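Local coordinates for protein Ps01740 (PDB 5UIF) that is a tautomerase superfamily enzyme, a homologue of cis-3-chloroacrylic acid dehalogenase that probably acts as a hydrolytic dehalogenase, at residues S23-H28 against V39-K44; R30-P35 against Q73-A78; G49-A54 against A58-I63; A82-Y87 against N96-A101. All coordinates share one frame; numbering follows the deposited sequence.

Interaction 1 of 4, residues S23-H28 against V39-K44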
loop_
_atom_site.group_PDB
_atom_site.type_symbol
_atom_site.label_atom_id
_atom_site.label_comp_id
_atom_site.label_asym_id
_atom_site.label_seq_id
_atom_site.Cartn_x
_atom_site.Cartn_y
_atom_site.Cartn_z
ATOM N N SER A 23 -3.188 -20.799 -2.488
ATOM C CA SER A 23 -3.597 -21.019 -1.106
ATOM C C SER A 23 -4.457 -19.872 -0.588
ATOM O O SER A 23 -5.535 -20.097 -0.041
ATOM C CB SER A 23 -2.373 -21.207 -0.209
ATOM O OG SER A 23 -2.757 -21.383 1.144
ATOM N N ILE A 24 -3.973 -18.644 -0.765
ATOM C CA ILE A 24 -4.697 -17.454 -0.324
ATOM C C ILE A 24 -6.067 -17.362 -0.990
ATOM O O ILE A 24 -7.067 -17.056 -0.338
ATOM C CB ILE A 24 -3.895 -16.168 -0.617
ATOM C CG1 ILE A 24 -2.663 -16.091 0.289
ATOM C CG2 ILE A 24 -4.760 -14.931 -0.419
ATOM C CD1 ILE A 24 -1.764 -14.910 -0.005
ATOM N N THR A 25 -6.106 -17.639 -2.290
ATOM C CA THR A 25 -7.353 -17.616 -3.048
ATOM C C THR A 25 -8.365 -18.604 -2.476
ATOM O O THR A 25 -9.527 -18.262 -2.267
ATOM C CB THR A 25 -7.115 -17.941 -4.535
ATOM O OG1 THR A 25 -6.102 -17.074 -5.060
ATOM C CG2 THR A 25 -8.398 -17.763 -5.335
ATOM N N SER A 26 -7.912 -19.828 -2.218
ATOM C CA SER A 26 -8.769 -20.869 -1.661
ATOM C C SER A 26 -9.309 -20.488 -0.285
ATOM O O SER A 26 -10.477 -20.728 0.022
ATOM C CB SER A 26 -8.007 -22.191 -1.571
ATOM O OG SER A 26 -8.804 -23.198 -0.974
ATOM N N ILE A 27 -8.449 -19.898 0.539
ATOM C CA ILE A 27 -8.824 -19.486 1.886
ATOM C C ILE A 27 -9.877 -18.381 1.855
ATOM O O ILE A 27 -10.830 -18.399 2.635
ATOM C CB ILE A 27 -7.592 -19.008 2.682
ATOM C CG1 ILE A 27 -6.620 -20.168 2.899
ATOM C CG2 ILE A 27 -8.007 -18.418 4.021
ATOM C CD1 ILE A 27 -5.240 -19.736 3.341
ATOM N N HIS A 28 -9.712 -17.430 0.942
ATOM C CA HIS A 28 -10.641 -16.310 0.833
ATOM C C HIS A 28 -12.001 -16.730 0.282
ATOM O O HIS A 28 -13.040 -16.349 0.823
ATOM C CB HIS A 28 -10.054 -15.206 -0.047
ATOM C CG HIS A 28 -10.951 -14.016 -0.195
ATOM N ND1 HIS A 28 -10.936 -12.959 0.688
ATOM C CD2 HIS A 28 -11.901 -13.724 -1.115
ATOM C CE1 HIS A 28 -11.833 -12.064 0.316
ATOM N NE2 HIS A 28 -12.433 -12.504 -0.775
ATOM N N VAL A 39 -10.527 -12.492 -6.981
ATOM C CA VAL A 39 -9.390 -12.579 -6.069
ATOM C C VAL A 39 -8.068 -12.320 -6.785
ATOM O O VAL A 39 -7.675 -13.074 -7.675
ATOM C CB VAL A 39 -9.327 -13.957 -5.384
ATOM C CG1 VAL A 39 -8.136 -14.025 -4.442
ATOM C CG2 VAL A 39 -10.622 -14.236 -4.636
ATOM N N HIS A 40 -7.384 -11.253 -6.386
ATOM C CA HIS A 40 -6.099 -10.898 -6.978
ATOM C C HIS A 40 -4.981 -10.956 -5.943
ATOM O O HIS A 40 -5.128 -10.448 -4.832
ATOM C CB HIS A 40 -6.159 -9.502 -7.602
ATOM C CG HIS A 40 -7.324 -9.299 -8.518
ATOM N ND1 HIS A 40 -7.339 -9.758 -9.819
ATOM C CD2 HIS A 40 -8.515 -8.683 -8.324
ATOM C CE1 HIS A 40 -8.488 -9.435 -10.384
ATOM N NE2 HIS A 40 -9.220 -8.783 -9.498
ATOM N N VAL A 41 -3.865 -11.577 -6.310
ATOM C CA VAL A 41 -2.714 -11.680 -5.418
ATOM C C VAL A 41 -1.464 -11.094 -6.067
ATOM O O VAL A 41 -1.076 -11.497 -7.164
ATOM C CB VAL A 41 -2.436 -13.141 -5.013
ATOM C CG1 VAL A 41 -1.268 -13.210 -4.041
ATOM C CG2 VAL A 41 -3.679 -13.769 -4.401
ATOM N N LEU A 42 -0.837 -10.142 -5.384
ATOM C CA LEU A 42 0.353 -9.479 -5.907
ATOM C C LEU A 42 1.576 -9.761 -5.039
ATOM O O LEU A 42 1.466 -9.897 -3.822
ATOM C CB LEU A 42 0.124 -7.971 -6.006
ATOM C CG LEU A 42 -1.210 -7.507 -6.593
ATOM C CD1 LEU A 42 -1.286 -5.988 -6.594
ATOM C CD2 LEU A 42 -1.417 -8.062 -7.996
ATOM N N PHE A 43 2.741 -9.844 -5.674
ATOM C CA PHE A 43 3.988 -10.073 -4.954
ATOM C C PHE A 43 5.002 -8.971 -5.235
ATOM O O PHE A 43 5.347 -8.706 -6.386
ATOM C CB PHE A 43 4.579 -11.437 -5.321
ATOM C CG PHE A 43 3.792 -12.600 -4.789
ATOM C CD1 PHE A 43 2.779 -13.170 -5.541
ATOM C CD2 PHE A 43 4.065 -13.122 -3.536
ATOM C CE1 PHE A 43 2.054 -14.240 -5.053
ATOM C CE2 PHE A 43 3.344 -14.191 -3.042
ATOM C CZ PHE A 43 2.338 -14.752 -3.801
ATOM N N LYS A 44 5.475 -8.333 -4.170
ATOM C CA LYS A 44 6.462 -7.268 -4.282
ATOM C C LYS A 44 7.686 -7.574 -3.428
ATOM O O LYS A 44 7.561 -8.035 -2.293
ATOM C CB LYS A 44 5.852 -5.927 -3.873
ATOM C CG LYS A 44 4.895 -5.350 -4.901
ATOM C CD LYS A 44 3.940 -4.348 -4.279
ATOM C CE LYS A 44 2.981 -5.034 -3.318
ATOM N NZ LYS A 44 2.104 -4.058 -2.618
HETATM O O HOH W 1 -5.319 -15.348 -6.843
#

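Interaction 2 of 4, residues R30-P35 against Q73-A78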
loop_
_atom_site.group_PDB
_atom_site.type_symbol
_atom_site.label_atom_id
_atom_site.label_comp_id
_atom_site.label_asym_id
_atom_site.label_seq_id
_atom_site.Cartn_x
_atom_site.Cartn_y
_atom_site.Cartn_z
ATOM N N ARG A 30 -13.445 -19.465 0.424
ATOM C CA ARG A 30 -14.146 -20.344 1.353
ATOM C C ARG A 30 -14.797 -19.568 2.493
ATOM O O ARG A 30 -15.980 -19.749 2.784
ATOM C CB ARG A 30 -13.182 -21.385 1.920
ATOM C CG ARG A 30 -13.767 -22.223 3.043
ATOM C CD ARG A 30 -12.679 -23.001 3.758
ATOM N NE ARG A 30 -11.801 -22.124 4.525
ATOM C CZ ARG A 30 -10.481 -22.265 4.599
ATOM N NH1 ARG A 30 -9.880 -23.252 3.949
ATOM N NH2 ARG A 30 -9.761 -21.420 5.322
ATOM N N GLU A 31 -14.018 -18.702 3.133
ATOM C CA GLU A 31 -14.473 -17.986 4.319
ATOM C C GLU A 31 -15.473 -16.878 3.995
ATOM O O GLU A 31 -16.340 -16.562 4.808
ATOM C CB GLU A 31 -13.277 -17.400 5.072
ATOM C CG GLU A 31 -12.310 -18.443 5.614
ATOM C CD GLU A 31 -12.938 -19.325 6.677
ATOM O OE1 GLU A 31 -13.873 -18.862 7.364
ATOM O OE2 GLU A 31 -12.497 -20.485 6.825
ATOM N N THR A 32 -15.349 -16.291 2.809
ATOM C CA THR A 32 -16.212 -15.181 2.423
ATOM C C THR A 32 -17.331 -15.626 1.488
ATOM O O THR A 32 -18.393 -15.004 1.438
ATOM C CB THR A 32 -15.411 -14.059 1.738
ATOM O OG1 THR A 32 -14.927 -14.517 0.470
ATOM C CG2 THR A 32 -14.236 -13.637 2.607
ATOM N N GLY A 33 -17.091 -16.704 0.749
ATOM C CA GLY A 33 -18.064 -17.198 -0.208
ATOM C C GLY A 33 -18.078 -16.368 -1.477
ATOM O O GLY A 33 -19.109 -16.235 -2.135
ATOM N N ALA A 34 -16.922 -15.808 -1.818
ATOM C CA ALA A 34 -16.787 -14.976 -3.008
ATOM C C ALA A 34 -16.064 -15.736 -4.117
ATOM O O ALA A 34 -15.165 -16.529 -3.841
ATOM C CB ALA A 34 -16.049 -13.688 -2.673
ATOM N N PRO A 35 -16.458 -15.498 -5.379
ATOM C CA PRO A 35 -15.852 -16.177 -6.531
ATOM C C PRO A 35 -14.360 -15.880 -6.676
ATOM O O PRO A 35 -13.902 -14.804 -6.294
ATOM C CB PRO A 35 -16.638 -15.622 -7.724
ATOM C CG PRO A 35 -17.238 -14.348 -7.235
ATOM C CD PRO A 35 -17.532 -14.575 -5.789
ATOM N N GLN A 73 -16.326 -10.962 12.504
ATOM C CA GLN A 73 -14.935 -10.993 12.941
ATOM C C GLN A 73 -14.347 -12.399 12.874
ATOM O O GLN A 73 -13.169 -12.573 12.554
ATOM C CB GLN A 73 -14.812 -10.440 14.364
ATOM C CG GLN A 73 -13.417 -10.547 14.959
ATOM C CD GLN A 73 -12.350 -9.943 14.065
ATOM O OE1 GLN A 73 -12.554 -8.893 13.453
ATOM N NE2 GLN A 73 -11.203 -10.607 13.983
ATOM N N ALA A 74 -15.171 -13.399 13.174
ATOM C CA ALA A 74 -14.741 -14.792 13.128
ATOM C C ALA A 74 -14.257 -15.171 11.732
ATOM O O ALA A 74 -13.325 -15.960 11.578
ATOM C CB ALA A 74 -15.871 -15.711 13.566
ATOM N N THR A 75 -14.897 -14.596 10.718
ATOM C CA THR A 75 -14.511 -14.826 9.332
ATOM C C THR A 75 -13.128 -14.244 9.048
ATOM O O THR A 75 -12.283 -14.898 8.435
ATOM C CB THR A 75 -15.533 -14.215 8.356
ATOM O OG1 THR A 75 -16.797 -14.872 8.514
ATOM C CG2 THR A 75 -15.065 -14.369 6.918
ATOM N N ARG A 76 -12.904 -13.016 9.505
ATOM C CA ARG A 76 -11.629 -12.337 9.304
ATOM C C ARG A 76 -10.486 -13.078 9.988
ATOM O O ARG A 76 -9.441 -13.320 9.384
ATOM C CB ARG A 76 -11.698 -10.903 9.829
ATOM C CG ARG A 76 -10.444 -10.087 9.569
ATOM C CD ARG A 76 -10.425 -8.836 10.425
ATOM N NE ARG A 76 -11.755 -8.251 10.562
ATOM C CZ ARG A 76 -12.291 -7.397 9.697
ATOM N NH1 ARG A 76 -13.510 -6.918 9.907
ATOM N NH2 ARG A 76 -11.610 -7.023 8.622
ATOM N N HIS A 77 -10.695 -13.428 11.256
ATOM C CA HIS A 77 -9.696 -14.145 12.043
ATOM C C HIS A 77 -9.306 -15.464 11.387
ATOM O O HIS A 77 -8.136 -15.852 11.400
ATOM C CB HIS A 77 -10.218 -14.401 13.457
ATOM C CG HIS A 77 -9.315 -15.257 14.289
ATOM N ND1 HIS A 77 -8.196 -14.763 14.925
ATOM C CD2 HIS A 77 -9.364 -16.578 14.586
ATOM C CE1 HIS A 77 -7.596 -15.742 15.578
ATOM N NE2 HIS A 77 -8.284 -16.853 15.390
ATOM N N ALA A 78 -10.293 -16.146 10.813
ATOM C CA ALA A 78 -10.057 -17.408 10.124
ATOM C C ALA A 78 -9.155 -17.199 8.913
ATOM O O ALA A 78 -8.309 -18.038 8.603
ATOM C CB ALA A 78 -11.374 -18.039 9.703
#

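Interaction 3 of 4, residues G49-A54 against A58-I63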
loop_
_atom_site.group_PDB
_atom_site.type_symbol
_atom_site.label_atom_id
_atom_site.label_comp_id
_atom_site.label_asym_id
_atom_site.label_seq_id
_atom_site.Cartn_x
_atom_site.Cartn_y
_atom_site.Cartn_z
ATOM N N GLY A 49 18.379 -4.448 2.800
ATOM C CA GLY A 49 18.775 -3.289 3.576
ATOM C C GLY A 49 17.720 -2.200 3.570
ATOM O O GLY A 49 17.965 -1.082 4.024
ATOM N N SER A 50 16.541 -2.527 3.049
ATOM C CA SER A 50 15.431 -1.582 3.014
ATOM C C SER A 50 14.277 -2.070 3.883
ATOM O O SER A 50 13.210 -1.457 3.920
ATOM C CB SER A 50 14.954 -1.359 1.578
ATOM O OG SER A 50 16.013 -0.897 0.757
ATOM N N ALA A 51 14.499 -3.181 4.577
ATOM C CA ALA A 51 13.516 -3.720 5.508
ATOM C C ALA A 51 14.087 -3.721 6.922
ATOM O O ALA A 51 15.148 -4.296 7.170
ATOM C CB ALA A 51 13.099 -5.122 5.097
ATOM N N PHE A 52 13.386 -3.074 7.846
ATOM C CA PHE A 52 13.893 -2.921 9.204
ATOM C C PHE A 52 12.920 -3.432 10.260
ATOM O O PHE A 52 11.706 -3.291 10.127
ATOM C CB PHE A 52 14.228 -1.454 9.483
ATOM C CG PHE A 52 15.399 -0.940 8.695
ATOM C CD1 PHE A 52 15.232 -0.480 7.399
ATOM C CD2 PHE A 52 16.666 -0.910 9.253
ATOM C CE1 PHE A 52 16.307 -0.005 6.673
ATOM C CE2 PHE A 52 17.744 -0.435 8.532
ATOM C CZ PHE A 52 17.565 0.018 7.241
ATOM N N THR A 53 13.477 -4.030 11.307
ATOM C CA THR A 53 12.709 -4.443 12.475
ATOM C C THR A 53 13.484 -4.062 13.731
ATOM O O THR A 53 14.650 -4.433 13.881
ATOM C CB THR A 53 12.423 -5.956 12.473
ATOM O OG1 THR A 53 11.638 -6.294 11.322
ATOM C CG2 THR A 53 11.670 -6.360 13.730
ATOM N N ALA A 54 12.831 -3.315 14.617
ATOM C CA ALA A 54 13.464 -2.771 15.818
ATOM C C ALA A 54 14.681 -1.920 15.466
ATOM O O ALA A 54 15.705 -1.970 16.147
ATOM C CB ALA A 54 13.851 -3.892 16.779
ATOM N N ALA A 58 16.369 -6.298 8.934
ATOM C CA ALA A 58 15.771 -7.610 9.125
ATOM C C ALA A 58 15.025 -8.040 7.870
ATOM O O ALA A 58 15.002 -7.317 6.873
ATOM C CB ALA A 58 14.838 -7.600 10.322
ATOM N N THR A 59 14.412 -9.217 7.924
ATOM C CA THR A 59 13.649 -9.724 6.790
ATOM C C THR A 59 12.216 -10.084 7.173
ATOM O O THR A 59 11.839 -11.256 7.136
ATOM C CB THR A 59 14.323 -10.965 6.174
ATOM O OG1 THR A 59 14.451 -11.985 7.173
ATOM C CG2 THR A 59 15.702 -10.613 5.638
ATOM N N PRO A 60 11.404 -9.078 7.539
ATOM C CA PRO A 60 10.013 -9.383 7.877
ATOM C C PRO A 60 9.185 -9.669 6.629
ATOM O O PRO A 60 9.593 -9.309 5.524
ATOM C CB PRO A 60 9.537 -8.106 8.571
ATOM C CG PRO A 60 10.338 -7.030 7.927
ATOM C CD PRO A 60 11.688 -7.634 7.632
ATOM N N ALA A 61 8.041 -10.315 6.808
ATOM C CA ALA A 61 7.140 -10.595 5.699
ATOM C C ALA A 61 5.771 -9.990 5.971
ATOM O O ALA A 61 5.129 -10.309 6.973
ATOM C CB ALA A 61 7.029 -12.088 5.466
ATOM N N ILE A 62 5.327 -9.113 5.079
ATOM C CA ILE A 62 4.064 -8.412 5.270
ATOM C C ILE A 62 3.042 -8.799 4.208
ATOM O O ILE A 62 3.243 -8.559 3.016
ATOM C CB ILE A 62 4.255 -6.880 5.251
ATOM C CG1 ILE A 62 5.067 -6.421 6.466
ATOM C CG2 ILE A 62 2.907 -6.177 5.235
ATOM C CD1 ILE A 62 6.570 -6.439 6.261
ATOM N N ILE A 63 1.946 -9.405 4.651
ATOM C CA ILE A 63 0.850 -9.756 3.759
ATOM C C ILE A 63 -0.404 -8.982 4.141
ATOM O O ILE A 63 -0.982 -9.205 5.204
ATOM C CB ILE A 63 0.547 -11.265 3.790
ATOM C CG1 ILE A 63 1.785 -12.069 3.387
ATOM C CG2 ILE A 63 -0.627 -11.590 2.877
ATOM C CD1 ILE A 63 1.589 -13.567 3.454
HETATM O O HOH W 2 16.745 -6.684 4.328
#

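Interaction 4 of 4, residues A82-Y87 against N96-A101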
loop_
_atom_site.group_PDB
_atom_site.type_symbol
_atom_site.label_atom_id
_atom_site.label_comp_id
_atom_site.label_asym_id
_atom_site.label_seq_id
_atom_site.Cartn_x
_atom_site.Cartn_y
_atom_site.Cartn_z
ATOM N N ALA A 82 -5.179 -18.710 8.781
ATOM C CA ALA A 82 -4.862 -19.641 7.705
ATOM C C ALA A 82 -3.703 -19.148 6.845
ATOM O O ALA A 82 -2.791 -19.909 6.526
ATOM C CB ALA A 82 -6.093 -19.885 6.844
ATOM N N ILE A 83 -3.742 -17.872 6.475
ATOM C CA ILE A 83 -2.683 -17.271 5.672
ATOM C C ILE A 83 -1.343 -17.317 6.404
ATOM O O ILE A 83 -0.314 -17.652 5.816
ATOM C CB ILE A 83 -3.018 -15.810 5.303
ATOM C CG1 ILE A 83 -4.211 -15.760 4.346
ATOM C CG2 ILE A 83 -1.814 -15.119 4.678
ATOM C CD1 ILE A 83 -4.633 -14.354 3.972
ATOM N N THR A 84 -1.369 -16.992 7.693
ATOM C CA THR A 84 -0.163 -16.991 8.515
ATOM C C THR A 84 0.445 -18.387 8.628
ATOM O O THR A 84 1.653 -18.563 8.457
ATOM C CB THR A 84 -0.450 -16.454 9.931
ATOM O OG1 THR A 84 -1.093 -15.176 9.839
ATOM C CG2 THR A 84 0.840 -16.317 10.722
ATOM N N ASP A 85 -0.397 -19.376 8.917
ATOM C CA ASP A 85 0.047 -20.763 9.033
ATOM C C ASP A 85 0.646 -21.270 7.727
ATOM O O ASP A 85 1.661 -21.967 7.725
ATOM C CB ASP A 85 -1.114 -21.667 9.454
ATOM C CG ASP A 85 -1.440 -21.551 10.930
ATOM O OD1 ASP A 85 -0.534 -21.202 11.716
ATOM O OD2 ASP A 85 -2.603 -21.813 11.305
ATOM N N VAL A 86 0.007 -20.912 6.617
ATOM C CA VAL A 86 0.449 -21.344 5.298
ATOM C C VAL A 86 1.806 -20.749 4.930
ATOM O O VAL A 86 2.696 -21.464 4.469
ATOM C CB VAL A 86 -0.589 -20.975 4.214
ATOM C CG1 VAL A 86 0.052 -20.946 2.833
ATOM C CG2 VAL A 86 -1.760 -21.948 4.248
ATOM N N TYR A 87 1.966 -19.446 5.145
ATOM C CA TYR A 87 3.208 -18.771 4.782
ATOM C C TYR A 87 4.402 -19.321 5.558
ATOM O O TYR A 87 5.491 -19.477 5.004
ATOM C CB TYR A 87 3.101 -17.260 5.010
ATOM C CG TYR A 87 4.346 -16.517 4.583
ATOM C CD1 TYR A 87 4.521 -16.117 3.265
ATOM C CD2 TYR A 87 5.355 -16.228 5.494
ATOM C CE1 TYR A 87 5.662 -15.446 2.867
ATOM C CE2 TYR A 87 6.499 -15.560 5.106
ATOM C CZ TYR A 87 6.647 -15.170 3.791
ATOM O OH TYR A 87 7.785 -14.502 3.402
ATOM N N ASN A 96 7.361 -14.338 14.442
ATOM C CA ASN A 96 7.649 -12.980 14.884
ATOM C C ASN A 96 8.158 -12.101 13.747
ATOM O O ASN A 96 8.334 -10.895 13.914
ATOM C CB ASN A 96 8.668 -12.997 16.024
ATOM C CG ASN A 96 8.132 -13.666 17.274
ATOM O OD1 ASN A 96 6.944 -13.570 17.581
ATOM N ND2 ASN A 96 9.008 -14.350 18.001
ATOM N N ALA A 97 8.397 -12.714 12.591
ATOM C CA ALA A 97 8.858 -11.983 11.416
ATOM C C ALA A 97 7.835 -12.068 10.287
ATOM O O ALA A 97 8.163 -11.859 9.119
ATOM C CB ALA A 97 10.207 -12.514 10.955
ATOM N N VAL A 98 6.594 -12.380 10.647
ATOM C CA VAL A 98 5.505 -12.459 9.681
ATOM C C VAL A 98 4.296 -11.666 10.170
ATOM O O VAL A 98 3.802 -11.892 11.274
ATOM C CB VAL A 98 5.081 -13.918 9.418
ATOM C CG1 VAL A 98 3.812 -13.959 8.584
ATOM C CG2 VAL A 98 6.201 -14.684 8.732
ATOM N N VAL A 99 3.826 -10.734 9.347
ATOM C CA VAL A 99 2.682 -9.903 9.707
ATOM C C VAL A 99 1.585 -9.986 8.651
ATOM O O VAL A 99 1.830 -9.747 7.468
ATOM C CB VAL A 99 3.091 -8.428 9.893
ATOM C CG1 VAL A 99 1.866 -7.564 10.154
ATOM C CG2 VAL A 99 4.096 -8.293 11.028
ATOM N N VAL A 100 0.376 -10.330 9.083
ATOM C CA VAL A 100 -0.766 -10.423 8.181
ATOM C C VAL A 100 -1.887 -9.493 8.636
ATOM O O VAL A 100 -2.242 -9.468 9.814
ATOM C CB VAL A 100 -1.302 -11.867 8.089
ATOM C CG1 VAL A 100 -2.458 -11.946 7.100
ATOM C CG2 VAL A 100 -0.191 -12.822 7.687
ATOM N N ALA A 101 -2.439 -8.729 7.698
ATOM C CA ALA A 101 -3.520 -7.799 8.006
ATOM C C ALA A 101 -4.649 -7.890 6.982
ATOM O O ALA A 101 -4.413 -7.832 5.775
ATOM C CB ALA A 101 -2.987 -6.376 8.078
#

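Interaction 1 of 4, residues S23-H28 against V39-K44
Thr-25 and Val-39 carry the centre of this contact, where helix 14-32 lies on strand 40-46, outermost in this chain's sheet. CB of Thr-25 already touches Val-39, with CG1 of the valine 4.0 Å from it. The two branches then part. The methyl CG2, anti to the backbone N, leans on CB and CG1 of Val-39. OG1 sits beside the backbone N and lies 3.7 Å from Val-39 CG1, with CG2 of Val-41 a little farther on. This hydroxyl is not stranded in the apolar layer. It hydrogen-bonds to Ala-21 O one helical turn back, and a water donates to Thr-25 OG1 at 2.6 Å while reaching Val-39 O only weakly, at 3.4 Å. With an alanine here, that water and Ala-21 O would probably lose their shared hydroxyl, and Val-39 CG1 would lose much of its cover.

The other branch of Val-39, CG2, meets His-28 CD2 at 3.8 Å, the two side chains running past each other in opposite directions. ND1, on the other flank of the ring from CD2, is hydrogen-bonded with Tyr-3 OH. Ile-24 adds CG2 against Val-41 CG2 at 4.3 Å. As the helix of the beta-alpha-beta unit 2-8, 14-32, 40-46, it covers one face of the sheet beside helix 73-91, while strand 40-46 pairs with strand 2-8 and with an antiparallel strand of the second subunit.

Interaction 2 of 4, residues R30-P35 against Q73-A78
The carboxylate of Glu-31, which lies against Ala-78, is gripped at OE2 by the guanidinium of Arg-30, its neighbour in the chain. The main bond is a salt bridge from Arg-30 NE to Glu-31 OE2 of 2.9 Å, arriving on the anti side and well out of the carboxylate plane; NH2 of the same arginine adds a weak second bond. This is where the two helices of the tautomerase fold lie side by side: the last turn of helix 14-32 meets the first turns of helix 73-91.

Glu-31 gets across the gap by bending. CG stands beside the backbone N (chi1 -63°) and the chain bends at chi2 (-65°), which lays the acid over the small Ala-78. OE1 is then 3.5 Å from Ala-78 CB, and Glu-31 CD 3.6 Å from the same methyl. Replaced by an alanine, this residue would probably leave the Arg-30 guanidinium without its mate and uncover the Ala-78 methyl.

On the other helix Arg-76 makes a salt bridge with Asp-104 and a cation-pi contact with Trp-109 of the third subunit; Arg-76 NE donates to Gln-73 OE1 at 3.1 Å. Back at the helix pair, Thr-75 packs on backbone: its methyl CG2 lies 3.3 Å from Glu-31 O, whose hydrogen bond comes from Arg-71 NH2.

Interaction 3 of 4, residues G49-A54 against A58-I63
The small antiparallel hairpin of strands 51-53 and 56-57 is closed by Ala-58 N, which donates to Ala-51 O at 2.9 Å. The bond is nearly straight at the hydrogen, 172°, though the donor stands 29° off the carbonyl plane of Ala-51. A water takes the next step of the closure, donating to Ala-58 O and accepting from Gly-49 N.

Past this point the chain runs through Pro-60 into strand 61-68 of the main sheet, so the hairpin is an arm reaching out from the tautomerase fold. In the trimer, residues 51-53 pair antiparallel with a strand of the third subunit, so that the sheet runs on across the interface.

Two side chains of the hairpin reach back to the departing chain. Ala-51 sets its methyl against the proline ring, CB to Pro-60 CD 3.8 Å. Thr-53 holds OG1 beside its backbone N (chi1 -62°), which brings the oxygen 3.6 Å from Ala-58 CB. The same Thr-53 OG1 stands over the CB-CG-CD side of the proline ring, 3.7 Å from Pro-60 CG. The hydroxyl finds its polar partner across the interface, in a hydrogen bond with ND1 of His-40 of the third subunit, and Pro-60 packs on that same histidine.

Interaction 4 of 4, residues A82-Y87 against N96-A101
Thr-84 sits opposite Val-100 where helix 82-87 runs back over strand 98-101, the two short axes 8.8 Å apart at closest and inclined at 152°, not far from antiparallel. The spacing is filled by two valines that rise from the strand, Val-98 and Val-100, and three residues that come down from the helix.

Val-100 is taken by two of them. Its CG2 lies 3.3 Å from Thr-84 OG1, and its CG1 is 4.0 Å from Ile-83 CG2. Thr-84 holds OG1 beside its own backbone N, chi1 -53°, where the hydroxyl can both rest on the valine and hydrogen-bond to Leu-80 O a turn earlier; a polar atom in a buried layer is thereby satisfied within its own helix. The methyl of Thr-84 goes the other way, CG2 standing 4.4 Å from Val-98 CG1.

Val-98 is mainly the partner of Tyr-87. The tyrosine ring leaves the helix with CG anti to the backbone N (chi1 -177°), and this swings it out over the strand. Val-98 CG2 comes at the ring obliquely, 3.7 Å from Tyr-87 CD2 and about the same from CE2. The ring also touches Ala-61 and Ile-63 of the neighbouring strand, while Ile-83 packs on Ile-63 too. A helix laid in this way on the strand that follows it, with strand 61-68 parallel to 98-105 in the sheet, is the closing half of a beta-alpha-beta crossover, the second of the two such units that make up a tautomerase superfamily subunit of this size.

Interactions 1 and 4 are counterparts in the buried core: each lays the helix of one beta-alpha-beta unit on its last strand, with threonine and aliphatic side chains against valines. Their helices touch directly, through Ser-23 on Val-86 and Ile-27 on Ala-82. Interaction 2 joins the same two helices at one end and is a surface contact, where a salt bridge within one segment stands in place of the mainly apolar fill. Interaction 3 lies at the other side of the chain's centre from interaction 2 and is the only one with a direct hydrogen bond between its segments; Ala-61 probably hydrogen-bonds through its backbone to Ala-97 and Val-99 of interaction 4. Interactions 2, 3 and 4 all touch the third subunit.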